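Local atomic coordinates of VP4 protein (Tellina virus 1, PDB entry 3P06), a protein that is the protease part of the Tellina virus 1 polyprotein, captured here as an intramolecular acyl-enzyme, and probably cleaves that polyprotein into its final products as a serine protease. Residues Thr44-Ala47 / Gly53-Tyr56; Glu36-Pro41 / Ala75-Pro80; Ala26-Lys31 / Thr87-Pro92. All blocks are in the same frame, centred on the assembly; numbering follows the deposited sequence.

Contact 1. Residues Thr44-Ala47 / Gly53-Tyr56; sequences TRIA and GTIY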
loop_
_atom_site.group_PDB
_atom_site.type_symbol
_atom_site.label_atom_id
_atom_site.label_comp_id
_atom_site.label_asym_id
_atom_site.label_seq_id
_atom_site.Cartn_x
_atom_site.Cartn_y
_atom_site.Cartn_z
ATOM N N THR A 44 -1.497 15.233 4.161
ATOM C CA THR A 44 -2.700 15.729 4.822
ATOM C C THR A 44 -3.765 16.055 3.728
ATOM O O THR A 44 -4.573 16.957 3.905
ATOM C CB THR A 44 -2.318 16.993 5.616
ATOM O OG1 THR A 44 -1.487 17.760 4.747
ATOM C CG2 THR A 44 -1.463 16.625 6.931
ATOM N N ARG A 45 -3.756 15.336 2.611
ATOM C CA ARG A 45 -4.814 15.461 1.623
ATOM C C ARG A 45 -5.738 14.219 1.671
ATOM O O ARG A 45 -5.297 13.072 1.891
ATOM C CB ARG A 45 -4.227 15.801 0.224
ATOM C CG ARG A 45 -5.124 15.481 -0.960
ATOM C CD ARG A 45 -6.415 16.436 -1.170
ATOM N NE ARG A 45 -6.189 17.890 -1.130
ATOM C CZ ARG A 45 -5.909 18.672 -2.189
ATOM N NH1 ARG A 45 -5.772 18.145 -3.406
ATOM N NH2 ARG A 45 -5.759 19.999 -2.023
ATOM N N ILE A 46 -7.033 14.437 1.514
ATOM C CA ILE A 46 -7.952 13.313 1.557
ATOM C C ILE A 46 -8.622 13.203 0.183
ATOM O O ILE A 46 -8.867 14.229 -0.419
ATOM C CB ILE A 46 -9.032 13.604 2.622
ATOM C CG1 ILE A 46 -8.457 13.641 4.084
ATOM C CG2 ILE A 46 -10.229 12.593 2.529
ATOM C CD1 ILE A 46 -9.611 14.341 5.037
ATOM N N ALA A 47 -8.871 12.005 -0.326
ATOM C CA ALA A 47 -9.578 11.813 -1.601
ATOM C C ALA A 47 -10.946 11.211 -1.275
ATOM O O ALA A 47 -11.029 10.154 -0.621
ATOM C CB ALA A 47 -8.801 10.868 -2.486
ATOM N N GLY A 53 -16.409 6.512 -0.924
ATOM C CA GLY A 53 -15.324 6.126 -0.008
ATOM C C GLY A 53 -14.476 7.357 0.389
ATOM O O GLY A 53 -14.683 8.454 -0.130
ATOM N N THR A 54 -13.534 7.192 1.316
ATOM C CA THR A 54 -12.655 8.305 1.736
ATOM C C THR A 54 -11.263 7.713 1.911
ATOM O O THR A 54 -11.133 6.674 2.611
ATOM C CB THR A 54 -13.072 8.929 3.120
ATOM O OG1 THR A 54 -14.430 9.362 3.103
ATOM C CG2 THR A 54 -12.214 10.163 3.405
ATOM N N ILE A 55 -10.228 8.292 1.269
ATOM C CA ILE A 55 -8.900 7.752 1.414
ATOM C C ILE A 55 -8.059 8.871 2.087
ATOM O O ILE A 55 -7.911 9.983 1.550
ATOM C CB ILE A 55 -8.326 7.438 0.022
ATOM C CG1 ILE A 55 -9.292 6.529 -0.810
ATOM C CG2 ILE A 55 -6.914 6.798 0.105
ATOM C CD1 ILE A 55 -8.973 6.557 -2.291
ATOM N N TYR A 56 -7.423 8.529 3.188
ATOM C CA TYR A 56 -6.566 9.411 3.959
ATOM C C TYR A 56 -5.118 9.040 3.753
ATOM O O TYR A 56 -4.802 7.901 3.445
ATOM C CB TYR A 56 -6.892 9.228 5.486
ATOM C CG TYR A 56 -8.332 9.481 5.895
ATOM C CD1 TYR A 56 -8.714 10.735 6.410
ATOM C CD2 TYR A 56 -9.336 8.456 5.774
ATOM C CE1 TYR A 56 -10.017 10.971 6.835
ATOM C CE2 TYR A 56 -10.679 8.682 6.217
ATOM C CZ TYR A 56 -11.002 9.943 6.720
ATOM O OH TYR A 56 -12.266 10.219 7.131
#

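Contact 2. Residues Glu36-Pro41 / Ala75-Pro80; sequences EHIKNP and AITVLP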
loop_
_atom_site.group_PDB
_atom_site.type_symbol
_atom_site.label_atom_id
_atom_site.label_comp_id
_atom_site.label_asym_id
_atom_site.label_seq_id
_atom_site.Cartn_x
_atom_site.Cartn_y
_atom_site.Cartn_z
ATOM N N GLU A 36 -5.486 10.027 12.465
ATOM C CA GLU A 36 -4.839 10.553 13.646
ATOM C C GLU A 36 -3.401 9.986 13.790
ATOM O O GLU A 36 -2.621 10.480 14.579
ATOM C CB GLU A 36 -5.700 10.271 14.889
ATOM C CG GLU A 36 -5.670 8.758 15.312
ATOM C CD GLU A 36 -6.739 7.832 14.549
ATOM O OE1 GLU A 36 -7.463 8.301 13.572
ATOM O OE2 GLU A 36 -6.831 6.611 14.969
ATOM N N HIS A 37 -3.046 8.955 13.031
ATOM C CA HIS A 37 -1.688 8.418 13.075
ATOM C C HIS A 37 -0.772 8.963 11.965
ATOM O O HIS A 37 0.434 8.648 11.906
ATOM C CB HIS A 37 -1.746 6.893 13.063
ATOM C CG HIS A 37 -2.491 6.351 14.243
ATOM N ND1 HIS A 37 -2.003 6.461 15.530
ATOM C CD2 HIS A 37 -3.738 5.821 14.355
ATOM C CE1 HIS A 37 -2.874 5.939 16.383
ATOM N NE2 HIS A 37 -3.932 5.532 15.693
ATOM N N ILE A 38 -1.318 9.847 11.129
ATOM C CA ILE A 38 -0.495 10.502 10.094
ATOM C C ILE A 38 0.412 11.519 10.776
ATOM O O ILE A 38 -0.057 12.424 11.445
ATOM C CB ILE A 38 -1.354 11.159 9.012
ATOM C CG1 ILE A 38 -2.221 10.095 8.333
ATOM C CG2 ILE A 38 -0.447 12.013 8.037
ATOM C CD1 ILE A 38 -3.437 10.695 7.565
ATOM N N LYS A 39 1.726 11.363 10.674
ATOM C CA LYS A 39 2.621 12.356 11.331
ATOM C C LYS A 39 3.504 13.142 10.332
ATOM O O LYS A 39 4.430 13.833 10.734
ATOM C CB LYS A 39 3.450 11.707 12.437
ATOM C CG LYS A 39 2.575 11.192 13.630
ATOM C CD LYS A 39 3.349 11.104 14.945
ATOM C CE LYS A 39 2.559 10.329 15.960
ATOM N NZ LYS A 39 1.401 11.161 16.344
ATOM N N ASN A 40 3.197 13.073 9.032
ATOM C CA ASN A 40 3.888 13.924 8.069
ATOM C C ASN A 40 2.843 14.978 7.624
ATOM O O ASN A 40 1.810 14.607 7.072
ATOM C CB ASN A 40 4.488 13.133 6.898
ATOM C CG ASN A 40 5.293 14.038 5.931
ATOM O OD1 ASN A 40 4.978 15.210 5.750
ATOM N ND2 ASN A 40 6.349 13.513 5.377
ATOM N N PRO A 41 3.088 16.269 7.938
ATOM C CA PRO A 41 2.123 17.314 7.600
ATOM C C PRO A 41 1.972 17.528 6.043
ATOM O O PRO A 41 1.089 18.267 5.605
ATOM C CB PRO A 41 2.700 18.589 8.269
ATOM C CG PRO A 41 4.201 18.346 8.350
ATOM C CD PRO A 41 4.331 16.809 8.558
ATOM N N ALA A 75 -13.640 3.635 4.305
ATOM C CA ALA A 75 -12.489 4.516 4.614
ATOM C C ALA A 75 -11.209 3.700 4.472
ATOM O O ALA A 75 -11.189 2.523 4.882
ATOM C CB ALA A 75 -12.632 5.120 6.022
ATOM N N ILE A 76 -10.168 4.266 3.848
ATOM C CA ILE A 76 -8.874 3.584 3.727
ATOM C C ILE A 76 -7.881 4.653 4.171
ATOM O O ILE A 76 -8.025 5.817 3.793
ATOM C CB ILE A 76 -8.535 3.174 2.274
ATOM C CG1 ILE A 76 -9.482 2.099 1.705
ATOM C CG2 ILE A 76 -6.999 2.708 2.160
ATOM C CD1 ILE A 76 -9.246 0.659 2.252
ATOM N N THR A 77 -6.918 4.295 5.018
ATOM C CA THR A 77 -5.840 5.211 5.372
ATOM C C THR A 77 -4.583 4.520 4.899
ATOM O O THR A 77 -4.442 3.338 5.179
ATOM C CB THR A 77 -5.775 5.395 6.894
ATOM O OG1 THR A 77 -7.038 5.926 7.303
ATOM C CG2 THR A 77 -4.590 6.414 7.331
ATOM N N VAL A 78 -3.704 5.240 4.161
ATOM C CA VAL A 78 -2.458 4.673 3.682
ATOM C C VAL A 78 -1.402 5.132 4.658
ATOM O O VAL A 78 -1.211 6.356 4.833
ATOM C CB VAL A 78 -2.208 5.154 2.219
ATOM C CG1 VAL A 78 -1.085 4.449 1.620
ATOM C CG2 VAL A 78 -3.475 4.740 1.355
ATOM N N LEU A 79 -0.741 4.189 5.344
ATOM C CA LEU A 79 0.210 4.585 6.405
ATOM C C LEU A 79 1.506 3.875 6.137
ATOM O O LEU A 79 1.501 2.745 5.696
ATOM C CB LEU A 79 -0.331 4.139 7.804
ATOM C CG LEU A 79 -1.511 4.942 8.366
ATOM C CD1 LEU A 79 -2.032 4.276 9.660
ATOM C CD2 LEU A 79 -1.095 6.405 8.689
ATOM N N PRO A 80 2.619 4.523 6.416
ATOM C CA PRO A 80 3.849 3.777 6.390
ATOM C C PRO A 80 3.906 2.687 7.492
ATOM O O PRO A 80 3.436 2.926 8.596
ATOM C CB PRO A 80 4.903 4.812 6.742
ATOM C CG PRO A 80 4.202 5.889 7.511
ATOM C CD PRO A 80 2.755 5.891 6.962
#

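Contact 3. Residues Ala26-Lys31 / Thr87-Pro92; sequences AFMAVK and TSILVP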
loop_
_atom_site.group_PDB
_atom_site.type_symbol
_atom_site.label_atom_id
_atom_site.label_comp_id
_atom_site.label_asym_id
_atom_site.label_seq_id
_atom_site.Cartn_x
_atom_site.Cartn_y
_atom_site.Cartn_z
ATOM N N ALA A 26 7.557 0.110 2.914
ATOM C CA ALA A 26 6.208 -0.371 2.718
ATOM C C ALA A 26 5.237 0.588 3.321
ATOM O O ALA A 26 5.548 1.237 4.300
ATOM C CB ALA A 26 6.051 -1.738 3.365
ATOM N N PHE A 27 4.046 0.668 2.715
ATOM C CA PHE A 27 2.925 1.329 3.359
ATOM C C PHE A 27 1.897 0.228 3.411
ATOM O O PHE A 27 2.069 -0.820 2.761
ATOM C CB PHE A 27 2.358 2.520 2.513
ATOM C CG PHE A 27 3.065 3.852 2.732
ATOM C CD1 PHE A 27 4.416 3.975 2.572
ATOM C CD2 PHE A 27 2.331 4.989 3.153
ATOM C CE1 PHE A 27 5.095 5.206 2.788
ATOM C CE2 PHE A 27 2.988 6.248 3.383
ATOM C CZ PHE A 27 4.350 6.372 3.166
HETATM N N MSE A 28 0.852 0.449 4.171
HETATM C CA MSE A 28 -0.309 -0.425 4.114
HETATM C C MSE A 28 -1.507 0.455 3.821
HETATM O O MSE A 28 -1.622 1.571 4.363
HETATM C CB MSE A 28 -0.512 -1.109 5.487
HETATM C CG MSE A 28 -1.741 -2.006 5.376
HETATM SE SE MSE A 28 -2.189 -3.065 6.992
HETATM C CE MSE A 28 -0.772 -4.339 6.714
ATOM N N ALA A 29 -2.371 0.002 2.926
ATOM C CA ALA A 29 -3.679 0.656 2.747
ATOM C C ALA A 29 -4.562 -0.000 3.863
ATOM O O ALA A 29 -4.970 -1.162 3.720
ATOM C CB ALA A 29 -4.288 0.296 1.359
ATOM N N VAL A 30 -4.832 0.733 4.940
ATOM C CA VAL A 30 -5.463 0.114 6.098
ATOM C C VAL A 30 -6.956 0.425 6.027
ATOM O O VAL A 30 -7.381 1.542 5.650
ATOM C CB VAL A 30 -4.935 0.712 7.418
ATOM C CG1 VAL A 30 -5.622 -0.022 8.706
ATOM C CG2 VAL A 30 -3.417 0.688 7.462
ATOM N N LYS A 31 -7.774 -0.523 6.438
ATOM C CA LYS A 31 -9.206 -0.267 6.466
ATOM C C LYS A 31 -9.555 0.627 7.639
ATOM O O LYS A 31 -9.128 0.362 8.759
ATOM C CB LYS A 31 -9.969 -1.563 6.608
ATOM C CG LYS A 31 -9.804 -2.481 5.390
ATOM C CD LYS A 31 -10.530 -3.817 5.739
ATOM C CE LYS A 31 -12.028 -3.573 5.695
ATOM N NZ LYS A 31 -12.532 -4.056 4.350
ATOM N N THR A 87 -2.505 -9.241 11.694
ATOM C CA THR A 87 -3.509 -8.417 12.372
ATOM C C THR A 87 -2.988 -7.156 13.032
ATOM O O THR A 87 -3.735 -6.462 13.755
ATOM C CB THR A 87 -4.288 -9.236 13.506
ATOM O OG1 THR A 87 -3.344 -9.634 14.509
ATOM C CG2 THR A 87 -4.943 -10.456 12.938
ATOM N N SER A 88 -1.727 -6.825 12.807
ATOM C CA SER A 88 -1.206 -5.591 13.382
ATOM C C SER A 88 -0.128 -4.969 12.537
ATOM O O SER A 88 0.525 -5.672 11.711
ATOM C CB SER A 88 -0.667 -5.883 14.806
ATOM O OG SER A 88 0.483 -6.661 14.630
ATOM N N ILE A 89 0.090 -3.670 12.738
ATOM C CA ILE A 89 1.211 -3.044 12.100
ATOM C C ILE A 89 1.940 -2.151 13.061
ATOM O O ILE A 89 1.379 -1.716 14.042
ATOM C CB ILE A 89 0.765 -2.137 10.887
ATOM C CG1 ILE A 89 -0.305 -1.102 11.348
ATOM C CG2 ILE A 89 0.244 -3.026 9.806
ATOM C CD1 ILE A 89 -0.951 -0.293 10.211
ATOM N N LEU A 90 3.161 -1.809 12.729
ATOM C CA LEU A 90 3.867 -0.847 13.487
ATOM C C LEU A 90 4.129 0.355 12.536
ATOM O O LEU A 90 4.800 0.221 11.502
ATOM C CB LEU A 90 5.150 -1.464 13.987
ATOM C CG LEU A 90 6.114 -0.602 14.827
ATOM C CD1 LEU A 90 5.402 0.059 15.953
ATOM C CD2 LEU A 90 7.147 -1.510 15.482
ATOM N N VAL A 91 3.606 1.504 12.927
ATOM C CA VAL A 91 3.626 2.727 12.135
ATOM C C VAL A 91 4.704 3.611 12.798
ATOM O O VAL A 91 4.618 3.942 13.986
ATOM C CB VAL A 91 2.223 3.414 12.175
ATOM C CG1 VAL A 91 2.190 4.774 11.385
ATOM C CG2 VAL A 91 1.132 2.462 11.559
ATOM N N PRO A 92 5.709 3.995 12.025
ATOM C CA PRO A 92 6.809 4.798 12.622
ATOM C C PRO A 92 6.320 6.246 12.772
ATOM O O PRO A 92 5.400 6.675 12.044
ATOM C CB PRO A 92 7.934 4.699 11.585
ATOM C CG PRO A 92 7.091 4.568 10.198
ATOM C CD PRO A 92 5.910 3.663 10.588
#

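Contact 1. Residues Thr44-Ala47 / Gly53-Tyr56
The beta hairpin at the edge of the mixed sheet is closed by A47 and I55, an antiparallel hydrogen-bonded pair. A47 N donates to I55 O at 2.9 Å, and I55 N returns a bond of 2.8 Å to A47 O. The two carbonyl oxygens also receive CA-H...O contacts, I55 O from I46 CA and A47 O from T54 CA. On one face stands I46, whose two branches have different neighbours. With CG1 beside the backbone N (chi1 -67°), the longer branch runs alongside the Y56 side chain, I46 CG1 lying 3.7 Å from Y56 CD1 and I46 CD1 lying 3.8 Å from Y56 CE1. I46 CG2, the other branch, meets T54 CG2 at 3.3 Å, a close fit for two methyl groups. The A47 and I55 side chains point to the other face, where A47 touches I64 and A67 of helix 64-67. Before the pair, a classic beta bulge sets T44 and R45 opposite L58, and R45 NH1 forms a salt bridge with E60. The arrangement is that of a bulged beta hairpin whose first strand, 45-48, ends the mixed sheet of this S50 peptidase.

Contact 2. Residues Glu36-Pro41 / Ala75-Pro80
L79 meets H37 and I38 in a contact made by carbon atoms, in which a loop is laid over a strand and no hydrogen bond joins the two segments. The leucine begins with CB on strand 75-81 and makes its approach through the atoms beyond it. CG lies anti to the carbonyl carbon, beside the backbone N (chi1 -73°), and from there both methyls reach the H37-I38 step. L79 CD1 comes within 4.3 Å of H37 CB. L79 CD2 reaches I38 CG1 at 3.9 Å and lies 4.2 Å from H37 C, so one methyl touches both a side chain and the backbone just before it. The I38 side chain runs at about a right angle to the leucine and ends at I38 CD1, 4.4 Å from T77 CG2, a looser approach. The hydroxyl of T77 is engaged beside this contact, with OG1 hydrogen-bonded to G32 O and to L34 N. The imidazole of H37 has E36 CG 3.6 Å above one face, offset toward the rim, and its NE2 is hydrogen-bonded to a glycerol, probably from the crystallisation liquor. Q95 holds the loop through H37 O, K39 N and N40 ND2. What results is a long connection between strands 21-31 and 45-48 that packs on strand 75-81, inside the mixed sheet of the S50 peptidase, with the end of the I38 side chain brought up to L79.

Contact 3. Residues Ala26-Lys31 / Thr87-Pro92
I89 is wedged against M28 and V30, and the conformation of its branched side chain decides which methyl goes to which neighbour. Its CG1 sits between the backbone N and the carbonyl carbon (chi1 54°), the crowded position for a beta-branched residue, while CG2 lies beside the N. The chain then runs on extended from CG1 (chi2 -172°), carrying I89 CD1 to 3.8 Å from V30 CG2. The short branch turns to M28, a selenomethionine, with I89 CG2 3.5 Å from M28 CE and 3.7 Å from M28 SE. M28 itself is straight through its first two torsions and bends only at the last (chi3 -76°), which brings the terminal methyl round against the isoleucine. Side chains from strand 21-31 of the mixed sheet and strand 88-92 of the smaller antiparallel sheet meet here, consistent with one sheet packing on the other. The backbones stay well apart, M28 CA and I89 CA being 8.5 Å from each other, and the gap is bridged by side chains alone. M28 and V30 both point toward strand 88-92, and V30 presents the methyl that lies beside its backbone N, while V30 CG1 is the one anti to that N. Both side chains cross the isoleucine at a slant. M28 also touches L11 and T118, the latter a residue of the urea pocket; V30 rests on A7, and I89 is flanked by V81 and A84.

In the fold
From the N terminus, strand 21-31 supplies the first half of contact 3, then loop 36-41 the first half of contact 2, and hairpin 44-47/53-56 closes first, as contact 1. The chain passes helix 64-67 and returns as strand 75-81 to close contact 2; strand 88-92 closes contact 3 last. The three loops therefore sit one within another without crossing. Strands 54-58, 75-81 and 21-31 are successive neighbours in the mixed sheet, so probable backbone hydrogen bonds link contact 1 to contact 2 (T54 and Y56 with I76) and contact 2 to contact 3 (T77 with V30, L79 with M28). Contact 3 alone reaches the second sheet.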